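Local coordinates for glutathione S-transferase, N-terminal domain protein (Pseudomonas putida, PDB 4NAX) that probably acts as a transferase of the glutathione transferase superfamily and binds one molecule of oxidized glutathione disulfide per subunit, at residues A[103-108]-A[113-118]; A[119-124]-A[161-166]; A[172-175]-A[180-183]. All blocks are in the same frame, centred on the assembly; numbering follows the deposited sequence.

Interaction 1: A[103-108]-A[113-118]; sequences QLLSQD and YQTLQW
Leu-105 swings its CG opposite the backbone N (chi1 179°), and this carries CD1 over to Thr-115. Thr-115 turns its methyl CG2 away from its own N and keeps OG1 beside it (chi1 -58°). The methyl thus faces the leucine, while OG1 is engaged by polar partners. The segment 103-108 lies in the linker between the thioredoxin-like domain and the helical domain. It ends in an ST turn whose last residue, Asp-108, is the N-cap of the next helix. Ser-106 OG accepts from Asp-108 N at 3.0 Å. Asp-108 caps helix 109-137 through OD2, which bonds to Gln-111 N.

The direct contact is small and apolar. Leu-105 CD1 touches Thr-115 CG2 at 3.6 Å and is just as near Thr-115 CB. The other methyl, Leu-105 CD2, reaches Leu-116 CD2 at 4.3 Å. The fork of the leucine therefore straddles two consecutive helix residues. Ala-98 and Glu-99 of helix 90-101 pack against the same leucine, and all three touching residues are buried.

No direct hydrogen bond joins the segments; a water does. It lies between the linker backbone and the threonine hydroxyl, which also bonds to Gln-111 O one turn back. That second bond helps fix the chi1 of Thr-115.

Farther round the helix, Tyr-113 OH bonds to Glu-99 OE1 of the second subunit, and Gln-117 OE1 accepts from Phe-88 N of the same neighbour.

The bridging water accepts from Ser-106 N at 3.0 Å and donates to Thr-115 OG1 at 2.8 Å.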
loop_
_atom_site.group_PDB
_atom_site.type_symbol
_atom_site.label_atom_id
_atom_site.label_comp_id
_atom_site.label_asym_id
_atom_site.label_seq_id
_atom_site.Cartn_x
_atom_site.Cartn_y
_atom_site.Cartn_z
ATOM N N GLN A 103 -1.111 19.638 -5.777
ATOM C CA GLN A 103 -2.433 19.598 -5.155
ATOM C C GLN A 103 -2.636 18.290 -4.395
ATOM O O GLN A 103 -2.146 17.239 -4.807
ATOM C CB GLN A 103 -3.509 19.686 -6.244
ATOM C CG GLN A 103 -3.499 20.988 -7.041
ATOM C CD GLN A 103 -4.617 21.027 -8.065
ATOM O OE1 GLN A 103 -5.777 20.823 -7.728
ATOM N NE2 GLN A 103 -4.276 21.282 -9.318
ATOM N N LEU A 104 -3.385 18.370 -3.303
ATOM C CA LEU A 104 -3.920 17.213 -2.585
ATOM C C LEU A 104 -2.878 16.394 -1.849
ATOM O O LEU A 104 -3.122 15.250 -1.450
ATOM C CB LEU A 104 -4.810 16.363 -3.497
ATOM C CG LEU A 104 -6.022 17.144 -4.035
ATOM C CD1 LEU A 104 -6.728 16.366 -5.115
ATOM C CD2 LEU A 104 -7.034 17.470 -2.960
ATOM N N LEU A 105 -1.744 17.018 -1.589
ATOM C CA LEU A 105 -0.738 16.470 -0.681
ATOM C C LEU A 105 -0.003 17.687 -0.137
ATOM O O LEU A 105 0.642 18.409 -0.884
ATOM C CB LEU A 105 0.225 15.522 -1.388
ATOM C CG LEU A 105 1.349 14.896 -0.556
ATOM C CD1 LEU A 105 0.819 14.160 0.670
ATOM C CD2 LEU A 105 2.206 13.963 -1.415
ATOM N N SER A 106 -0.129 17.925 1.160
ATOM C CA SER A 106 0.384 19.144 1.769
ATOM C C SER A 106 1.853 19.342 1.516
ATOM O O SER A 106 2.621 18.392 1.543
ATOM C CB SER A 106 0.181 19.091 3.275
ATOM O OG SER A 106 0.568 20.309 3.892
ATOM N N GLN A 107 2.222 20.608 1.340
ATOM C CA GLN A 107 3.617 21.023 1.277
ATOM C C GLN A 107 4.232 21.158 2.676
ATOM O O GLN A 107 5.457 21.235 2.804
ATOM C CB GLN A 107 3.799 22.365 0.550
ATOM C CG GLN A 107 2.935 22.597 -0.690
ATOM C CD GLN A 107 3.589 22.157 -1.983
ATOM O OE1 GLN A 107 4.801 22.290 -2.156
ATOM N NE2 GLN A 107 2.783 21.630 -2.908
ATOM N N ASP A 108 3.398 21.224 3.711
ATOM C CA ASP A 108 3.898 21.189 5.072
ATOM C C ASP A 108 4.448 19.783 5.334
ATOM O O ASP A 108 3.706 18.814 5.189
ATOM C CB ASP A 108 2.795 21.488 6.089
ATOM C CG ASP A 108 3.278 21.271 7.505
ATOM O OD1 ASP A 108 4.116 22.063 7.968
ATOM O OD2 ASP A 108 2.870 20.283 8.137
ATOM N N TYR A 113 3.734 13.781 5.624
ATOM C CA TYR A 113 3.974 12.439 6.156
ATOM C C TYR A 113 2.721 11.834 6.780
ATOM O O TYR A 113 2.457 10.653 6.616
ATOM C CB TYR A 113 5.189 12.422 7.104
ATOM C CG TYR A 113 6.442 12.856 6.364
ATOM C CD1 TYR A 113 6.874 12.159 5.254
ATOM C CD2 TYR A 113 7.162 13.978 6.751
ATOM C CE1 TYR A 113 7.968 12.569 4.521
ATOM C CE2 TYR A 113 8.254 14.413 6.018
ATOM C CZ TYR A 113 8.652 13.711 4.904
ATOM O OH TYR A 113 9.722 14.180 4.169
ATOM N N GLN A 114 1.904 12.632 7.456
ATOM C CA GLN A 114 0.639 12.106 7.987
ATOM C C GLN A 114 -0.264 11.636 6.849
ATOM O O GLN A 114 -0.956 10.615 6.970
ATOM C CB GLN A 114 -0.119 13.138 8.820
ATOM C CG GLN A 114 0.632 13.668 10.030
ATOM C CD GLN A 114 1.114 12.565 10.961
ATOM O OE1 GLN A 114 0.335 11.701 11.365
ATOM N NE2 GLN A 114 2.389 12.587 11.284
ATOM N N THR A 115 -0.249 12.362 5.731
ATOM C CA THR A 115 -1.063 11.984 4.581
ATOM C C THR A 115 -0.581 10.658 3.985
ATOM O O THR A 115 -1.378 9.747 3.676
ATOM C CB THR A 115 -1.063 13.087 3.519
ATOM O OG1 THR A 115 -1.549 14.304 4.106
ATOM C CG2 THR A 115 -1.961 12.714 2.380
ATOM N N LEU A 116 0.735 10.530 3.830
ATOM C CA LEU A 116 1.315 9.305 3.298
ATOM C C LEU A 116 1.049 8.110 4.218
ATOM O O LEU A 116 0.823 7.009 3.759
ATOM C CB LEU A 116 2.805 9.472 3.012
ATOM C CG LEU A 116 3.172 10.487 1.945
ATOM C CD1 LEU A 116 4.682 10.626 1.804
ATOM C CD2 LEU A 116 2.575 10.139 0.592
ATOM N N GLN A 117 1.084 8.340 5.523
ATOM C CA GLN A 117 0.706 7.337 6.497
ATOM C C GLN A 117 -0.702 6.807 6.229
ATOM O O GLN A 117 -0.923 5.598 6.149
ATOM C CB GLN A 117 0.788 7.935 7.896
ATOM C CG GLN A 117 0.146 7.137 9.005
ATOM C CD GLN A 117 0.174 7.968 10.267
ATOM O OE1 GLN A 117 1.143 7.960 11.017
ATOM N NE2 GLN A 117 -0.846 8.787 10.438
ATOM N N TRP A 118 -1.673 7.709 6.099
ATOM C CA TRP A 118 -3.029 7.253 5.871
ATOM C C TRP A 118 -3.231 6.612 4.494
ATOM O O TRP A 118 -4.027 5.680 4.359
ATOM C CB TRP A 118 -4.022 8.374 6.148
ATOM C CG TRP A 118 -4.130 8.679 7.623
ATOM C CD1 TRP A 118 -3.746 9.838 8.257
ATOM C CD2 TRP A 118 -4.620 7.810 8.653
ATOM N NE1 TRP A 118 -3.982 9.734 9.608
ATOM C CE2 TRP A 118 -4.517 8.499 9.875
ATOM C CE3 TRP A 118 -5.134 6.519 8.663
ATOM C CZ2 TRP A 118 -4.953 7.934 11.087
ATOM C CZ3 TRP A 118 -5.564 5.970 9.847
ATOM C CH2 TRP A 118 -5.465 6.677 11.046
HETATM O O HOH W 1 -2.308 16.677 2.818
#

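Interaction 2: A[119-124]-A[161-166]; sequences LMFQMG and LGVLDR. With GDS (oxidized glutathione disulfide), chain C.
The ring of Phe-121 receives two aliphatic side chains from helix 148-168, both obliquely. Leu-164 CD2 touches CE2 of Phe-121 at 3.7 Å. Val-163 CG1 lies 4.0 Å from CE1 of Phe-121 and equally near CZ. Both approach from the same side of the ring plane. Trp-118, one turn back from Phe-121, meets it edge-to-face.

Phe-121 sets CG opposite its backbone N (chi1 165°), and the ring extends across to the other helix. The backbones stay well apart: the nearest CA atoms, of Phe-121 and Leu-164, are 10.0 Å from each other. With an alanine here, Val-163 and Leu-164 would probably lose their aromatic partner, and Trp-118 the ring it meets.

Met-123 belongs to the disulfide pocket. Its bent chain brings CE to 3.3 Å from OE8 of the bound glutathione disulfide.

This is plain helix-to-helix packing in the all-helical domain of the glutathione transferase fold. Ile-126 of helix 109-137 adds to it, Met-174 covers Leu-164 from the following loop, and Asn-68 of the second subunit packs on Phe-121 and Val-163.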
loop_
_atom_site.group_PDB
_atom_site.type_symbol
_atom_site.label_atom_id
_atom_site.label_comp_id
_atom_site.label_asym_id
_atom_site.label_seq_id
_atom_site.Cartn_x
_atom_site.Cartn_y
_atom_site.Cartn_z
ATOM N N LEU A 119 -2.480 7.077 3.502
ATOM C CA LEU A 119 -2.455 6.420 2.201
ATOM C C LEU A 119 -1.959 4.973 2.298
ATOM O O LEU A 119 -2.534 4.064 1.704
ATOM C CB LEU A 119 -1.608 7.235 1.219
ATOM C CG LEU A 119 -1.469 6.649 -0.181
ATOM C CD1 LEU A 119 -2.811 6.536 -0.885
ATOM C CD2 LEU A 119 -0.474 7.478 -0.998
ATOM N N MET A 120 -0.891 4.773 3.068
ATOM C CA MET A 120 -0.342 3.423 3.258
ATOM C C MET A 120 -1.309 2.523 4.050
ATOM O O MET A 120 -1.456 1.342 3.742
ATOM C CB MET A 120 0.987 3.520 3.998
ATOM C CG MET A 120 2.110 4.121 3.169
ATOM S SD MET A 120 2.563 3.051 1.796
ATOM C CE MET A 120 3.790 4.112 1.027
ATOM N N PHE A 121 -1.984 3.086 5.045
ATOM C CA PHE A 121 -3.019 2.396 5.794
ATOM C C PHE A 121 -4.104 1.896 4.823
ATOM O O PHE A 121 -4.593 0.755 4.918
ATOM C CB PHE A 121 -3.582 3.335 6.869
ATOM C CG PHE A 121 -4.879 2.894 7.495
ATOM C CD1 PHE A 121 -4.893 2.043 8.580
ATOM C CD2 PHE A 121 -6.075 3.370 7.009
ATOM C CE1 PHE A 121 -6.087 1.681 9.176
ATOM C CE2 PHE A 121 -7.274 3.000 7.595
ATOM C CZ PHE A 121 -7.276 2.144 8.676
ATOM N N GLN A 122 -4.480 2.752 3.873
ATOM C CA GLN A 122 -5.446 2.357 2.871
ATOM C C GLN A 122 -4.921 1.207 2.023
ATOM O O GLN A 122 -5.604 0.195 1.796
ATOM C CB GLN A 122 -5.836 3.554 1.993
ATOM C CG GLN A 122 -6.980 3.263 1.035
ATOM C CD GLN A 122 -6.554 2.452 -0.178
ATOM O OE1 GLN A 122 -5.609 2.816 -0.865
ATOM N NE2 GLN A 122 -7.271 1.381 -0.478
ATOM N N MET A 123 -3.699 1.373 1.525
ATOM C CA MET A 123 -3.138 0.431 0.554
ATOM C C MET A 123 -2.878 -0.940 1.147
ATOM O O MET A 123 -2.998 -1.946 0.450
ATOM C CB MET A 123 -1.872 1.008 -0.073
ATOM C CG MET A 123 -2.153 2.159 -1.064
ATOM S SD MET A 123 -2.927 1.678 -2.608
ATOM C CE MET A 123 -1.587 0.810 -3.376
ATOM N N GLY A 124 -2.505 -0.992 2.433
ATOM C CA GLY A 124 -2.235 -2.261 3.102
ATOM C C GLY A 124 -3.416 -2.871 3.837
ATOM O O GLY A 124 -3.511 -4.109 3.976
ATOM N N LEU A 161 -12.684 0.071 9.987
ATOM C CA LEU A 161 -13.697 1.123 10.026
ATOM C C LEU A 161 -13.687 1.888 11.346
ATOM O O LEU A 161 -13.875 3.097 11.363
ATOM C CB LEU A 161 -15.091 0.558 9.742
ATOM C CG LEU A 161 -15.335 0.210 8.269
ATOM C CD1 LEU A 161 -16.538 -0.707 8.115
ATOM C CD2 LEU A 161 -15.509 1.456 7.404
ATOM N N GLY A 162 -13.465 1.172 12.446
ATOM C CA GLY A 162 -13.371 1.808 13.744
ATOM C C GLY A 162 -12.185 2.746 13.842
ATOM O O GLY A 162 -12.283 3.832 14.414
ATOM N N VAL A 163 -11.053 2.329 13.291
ATOM C CA VAL A 163 -9.874 3.197 13.251
ATOM C C VAL A 163 -10.214 4.484 12.495
ATOM O O VAL A 163 -9.920 5.585 12.961
ATOM C CB VAL A 163 -8.657 2.484 12.616
ATOM C CG1 VAL A 163 -7.508 3.439 12.446
ATOM C CG2 VAL A 163 -8.216 1.290 13.468
ATOM N N LEU A 164 -10.838 4.345 11.333
ATOM C CA LEU A 164 -11.252 5.509 10.575
ATOM C C LEU A 164 -12.215 6.391 11.350
ATOM O O LEU A 164 -12.092 7.621 11.359
ATOM C CB LEU A 164 -11.901 5.106 9.255
ATOM C CG LEU A 164 -11.019 4.531 8.171
ATOM C CD1 LEU A 164 -11.889 4.176 6.978
ATOM C CD2 LEU A 164 -9.935 5.508 7.738
ATOM N N ASP A 165 -13.195 5.753 11.984
ATOM C CA ASP A 165 -14.264 6.478 12.647
ATOM C C ASP A 165 -13.725 7.303 13.808
ATOM O O ASP A 165 -14.096 8.466 13.993
ATOM C CB ASP A 165 -15.327 5.498 13.130
ATOM C CG ASP A 165 -16.631 6.166 13.454
ATOM O OD1 ASP A 165 -17.274 6.688 12.531
ATOM O OD2 ASP A 165 -17.017 6.142 14.645
ATOM N N ARG A 166 -12.865 6.689 14.617
ATOM C CA ARG A 166 -12.283 7.385 15.750
ATOM C C ARG A 166 -11.403 8.524 15.265
ATOM O O ARG A 166 -11.364 9.606 15.867
ATOM C CB ARG A 166 -11.513 6.436 16.663
ATOM C CG ARG A 166 -12.439 5.454 17.383
ATOM C CD ARG A 166 -11.704 4.609 18.419
ATOM N NE ARG A 166 -10.668 3.776 17.806
ATOM C CZ ARG A 166 -10.872 2.595 17.219
ATOM N NH1 ARG A 166 -9.852 1.935 16.682
ATOM N NH2 ARG A 166 -12.082 2.066 17.171
HETATM N N1 GDS C . -7.992 -11.341 -8.587
HETATM C CA1 GDS C . -8.970 -10.629 -7.768
HETATM C C1 GDS C . -9.609 -11.555 -6.757
HETATM O OE1 GDS C . -10.130 -11.039 -5.740
HETATM O OE2 GDS C . -9.612 -12.792 -6.943
HETATM C CB1 GDS C . -10.050 -10.029 -8.677
HETATM C CG1 GDS C . -10.895 -8.930 -8.021
HETATM C CD1 GDS C . -10.068 -7.708 -7.709
HETATM O O1 GDS C . -9.076 -7.444 -8.362
HETATM N N2 GDS C . -10.492 -6.980 -6.684
HETATM C CA2 GDS C . -9.867 -5.735 -6.286
HETATM C C2 GDS C . -9.283 -5.837 -4.902
HETATM O O2 GDS C . -9.864 -6.456 -4.017
HETATM C CB2 GDS C . -10.894 -4.602 -6.312
HETATM S SG2 GDS C . -11.475 -4.145 -7.941
HETATM N N3 GDS C . -8.143 -5.185 -4.687
HETATM C CA3 GDS C . -7.464 -5.210 -3.403
HETATM C C3 GDS C . -6.694 -3.949 -3.078
HETATM O OE3 GDS C . -5.753 -4.070 -2.265
HETATM O OE4 GDS C . -7.086 -2.886 -3.572
HETATM N N4 GDS C . -7.781 -6.865 -11.027
HETATM C CA4 GDS C . -7.511 -7.645 -12.215
HETATM C C4 GDS C . -7.107 -9.064 -11.922
HETATM O OE5 GDS C . -6.885 -9.846 -12.892
HETATM O OE6 GDS C . -7.054 -9.424 -10.717
HETATM C C5 GDS C . -7.477 -5.574 -10.979
HETATM O O5 GDS C . -6.928 -5.005 -11.916
HETATM C CA5 GDS C . -7.873 -4.815 -9.731
HETATM N N5 GDS C . -6.802 -3.904 -9.339
HETATM C CB5 GDS C . -9.157 -4.040 -10.032
HETATM S SG5 GDS C . -9.741 -2.999 -8.694
HETATM C CA6 GDS C . -3.223 -2.194 -6.443
HETATM C C6 GDS C . -3.554 -0.749 -6.669
HETATM O OE7 GDS C . -3.503 -0.307 -7.843
HETATM O OE8 GDS C . -3.856 -0.060 -5.667
HETATM N N6 GDS C . -2.595 -2.352 -5.115
HETATM C CB6 GDS C . -4.489 -3.046 -6.542
HETATM C CG6 GDS C . -5.085 -3.005 -7.952
HETATM C CD6 GDS C . -6.224 -3.971 -8.136
HETATM O O6 GDS C . -6.601 -4.722 -7.230
#

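Interaction 3: A[172-175]-A[180-183]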
loop_
_atom_site.group_PDB
_atom_site.type_symbol
_atom_site.label_atom_id
_atom_site.label_comp_id
_atom_site.label_asym_id
_atom_site.label_seq_id
_atom_site.Cartn_x
_atom_site.Cartn_y
_atom_site.Cartn_z
ATOM N N GLN A 172 -12.868 17.060 9.299
ATOM C CA GLN A 172 -13.488 16.949 7.987
ATOM C C GLN A 172 -12.881 15.837 7.138
ATOM O O GLN A 172 -13.600 15.167 6.405
ATOM C CB GLN A 172 -13.382 18.280 7.229
ATOM C CG GLN A 172 -14.042 19.446 7.938
ATOM C CD GLN A 172 -15.476 19.159 8.352
ATOM O OE1 GLN A 172 -15.850 19.326 9.517
ATOM N NE2 GLN A 172 -16.284 18.742 7.401
ATOM N N TRP A 173 -11.562 15.655 7.232
ATOM C CA TRP A 173 -10.822 14.770 6.339
ATOM C C TRP A 173 -9.725 14.031 7.095
ATOM O O TRP A 173 -9.489 14.270 8.287
ATOM C CB TRP A 173 -10.235 15.544 5.150
ATOM C CG TRP A 173 -11.232 16.266 4.305
ATOM C CD1 TRP A 173 -11.355 17.619 4.168
ATOM C CD2 TRP A 173 -12.206 15.685 3.427
ATOM N NE1 TRP A 173 -12.370 17.913 3.295
ATOM C CE2 TRP A 173 -12.905 16.750 2.818
ATOM C CE3 TRP A 173 -12.583 14.372 3.126
ATOM C CZ2 TRP A 173 -13.944 16.546 1.910
ATOM C CZ3 TRP A 173 -13.623 14.165 2.208
ATOM C CH2 TRP A 173 -14.285 15.250 1.611
ATOM N N MET A 174 -9.064 13.101 6.425
ATOM C CA MET A 174 -8.011 12.329 7.088
ATOM C C MET A 174 -6.859 13.194 7.595
ATOM O O MET A 174 -6.354 12.995 8.716
ATOM C CB MET A 174 -7.474 11.247 6.152
ATOM C CG MET A 174 -8.489 10.164 5.802
ATOM S SD MET A 174 -9.207 9.272 7.197
ATOM C CE MET A 174 -7.772 8.402 7.823
ATOM N N ALA A 175 -6.422 14.129 6.761
ATOM C CA ALA A 175 -5.406 15.101 7.131
ATOM C C ALA A 175 -6.069 16.476 7.234
ATOM O O ALA A 175 -7.287 16.592 7.120
ATOM C CB ALA A 175 -4.273 15.095 6.124
ATOM N N ILE A 180 -5.069 13.137 -1.126
ATOM C CA ILE A 180 -5.010 11.813 -1.724
ATOM C C ILE A 180 -5.357 10.681 -0.756
ATOM O O ILE A 180 -5.761 9.601 -1.213
ATOM C CB ILE A 180 -3.648 11.539 -2.410
ATOM C CG1 ILE A 180 -2.462 11.636 -1.446
ATOM C CG2 ILE A 180 -3.499 12.450 -3.618
ATOM C CD1 ILE A 180 -1.131 11.290 -2.102
ATOM N N ALA A 181 -5.183 10.872 0.557
ATOM C CA ALA A 181 -5.608 9.821 1.499
ATOM C C ALA A 181 -7.128 9.629 1.453
ATOM O O ALA A 181 -7.618 8.498 1.528
ATOM C CB ALA A 181 -5.151 10.126 2.921
ATOM N N ASP A 182 -7.885 10.721 1.381
ATOM C CA ASP A 182 -9.344 10.619 1.268
ATOM C C ASP A 182 -9.749 9.958 -0.038
ATOM O O ASP A 182 -10.637 9.106 -0.075
ATOM C CB ASP A 182 -9.999 11.980 1.389
ATOM C CG ASP A 182 -9.541 12.720 2.623
ATOM O OD1 ASP A 182 -9.828 12.254 3.741
ATOM O OD2 ASP A 182 -8.876 13.753 2.479
ATOM N N ILE A 183 -9.087 10.373 -1.112
ATOM C CA ILE A 183 -9.378 9.831 -2.433
ATOM C C ILE A 183 -9.090 8.323 -2.478
ATOM O O ILE A 183 -9.806 7.563 -3.138
ATOM C CB ILE A 183 -8.614 10.617 -3.515
ATOM C CG1 ILE A 183 -9.176 12.050 -3.573
ATOM C CG2 ILE A 183 -8.720 9.936 -4.876
ATOM C CD1 ILE A 183 -8.340 13.000 -4.400
HETATM O O HOH W 2 -6.884 14.439 4.001
#
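Asp-182 and the backbone of Met-174 form the tight part of this contact. Met-174 N donates to Asp-182 OD1 at 2.9 Å, nearly straight at 169°. OD1 takes the bond on its syn lone pair, facing OD2. Met-174 CG also comes close to this oxygen, at 3.2 Å, as the two side chains run alongside each other in opposite senses. Trp-173 closes in from the preceding position. Its CE3 lies 3.5 Å from Asp-182 CG, with the ring and carboxylate planes 56° apart. Asp-182 keeps CG beside its backbone N (chi1 -52°), and the carboxylate points back toward the start of its own helix.

There OD2 accepts from Ser-179 N. This is one half of an N-capping box, and the sequence Ser-Ile-Ala-Asp agrees with the capping box known at this helix in glutathione transferases. Ser-179 OG bonds instead to Ala-181 N. A short water bridge completes the polar part: the water accepts from Ala-175 N at 2.8 Å and donates to Asp-182 OD2 at 2.6 Å. The buried carboxylate is therefore gripped by two backbone N-H groups and a water. With the helix N-terminus beside it, it would probably be stabilised as the anion.

The looser side is apolar or open to solvent. Met-174 CB and Ala-181 CB just meet, at 4.1 Å. Gln-172 is exposed, and Trp-173 is partly so.

Segment 172-175 lies in the loop after helix 148-168, whose His-167 NE2 bonds to Met-174 O. Trp-118 of helix 109-137 packs on Met-174 and Ala-181, and Val-213 of helix 208-219 meets Trp-173. Behind helix 180-193, Ile-180 and Ile-183 rest on Met-37 of helix 31-41.

How the interactions relate
Interactions 1 and 2 share helix 109-137; interaction 3 lies beside it. Interactions 1 and 3 are closest, with centres 9 Å apart; 2 and 3 are 10 Å apart, and 1 and 2 are 15 Å apart. Leu-104 O and Ile-180 N, 2.9 Å apart, probably hydrogen-bond the linker to the helix start of interaction 3. Met-174 CE lies between Trp-118 CD2 (3.3 Å) and Leu-164 CD2 (3.6 Å) and so joins all three. Only interaction 2 includes a residue of the glutathione disulfide pocket, Met-123. The side chains of Leu-116 and Met-174 stay about 12 and 13 Å from a bound disulfide. Interactions 1 and 2 also touch the second subunit.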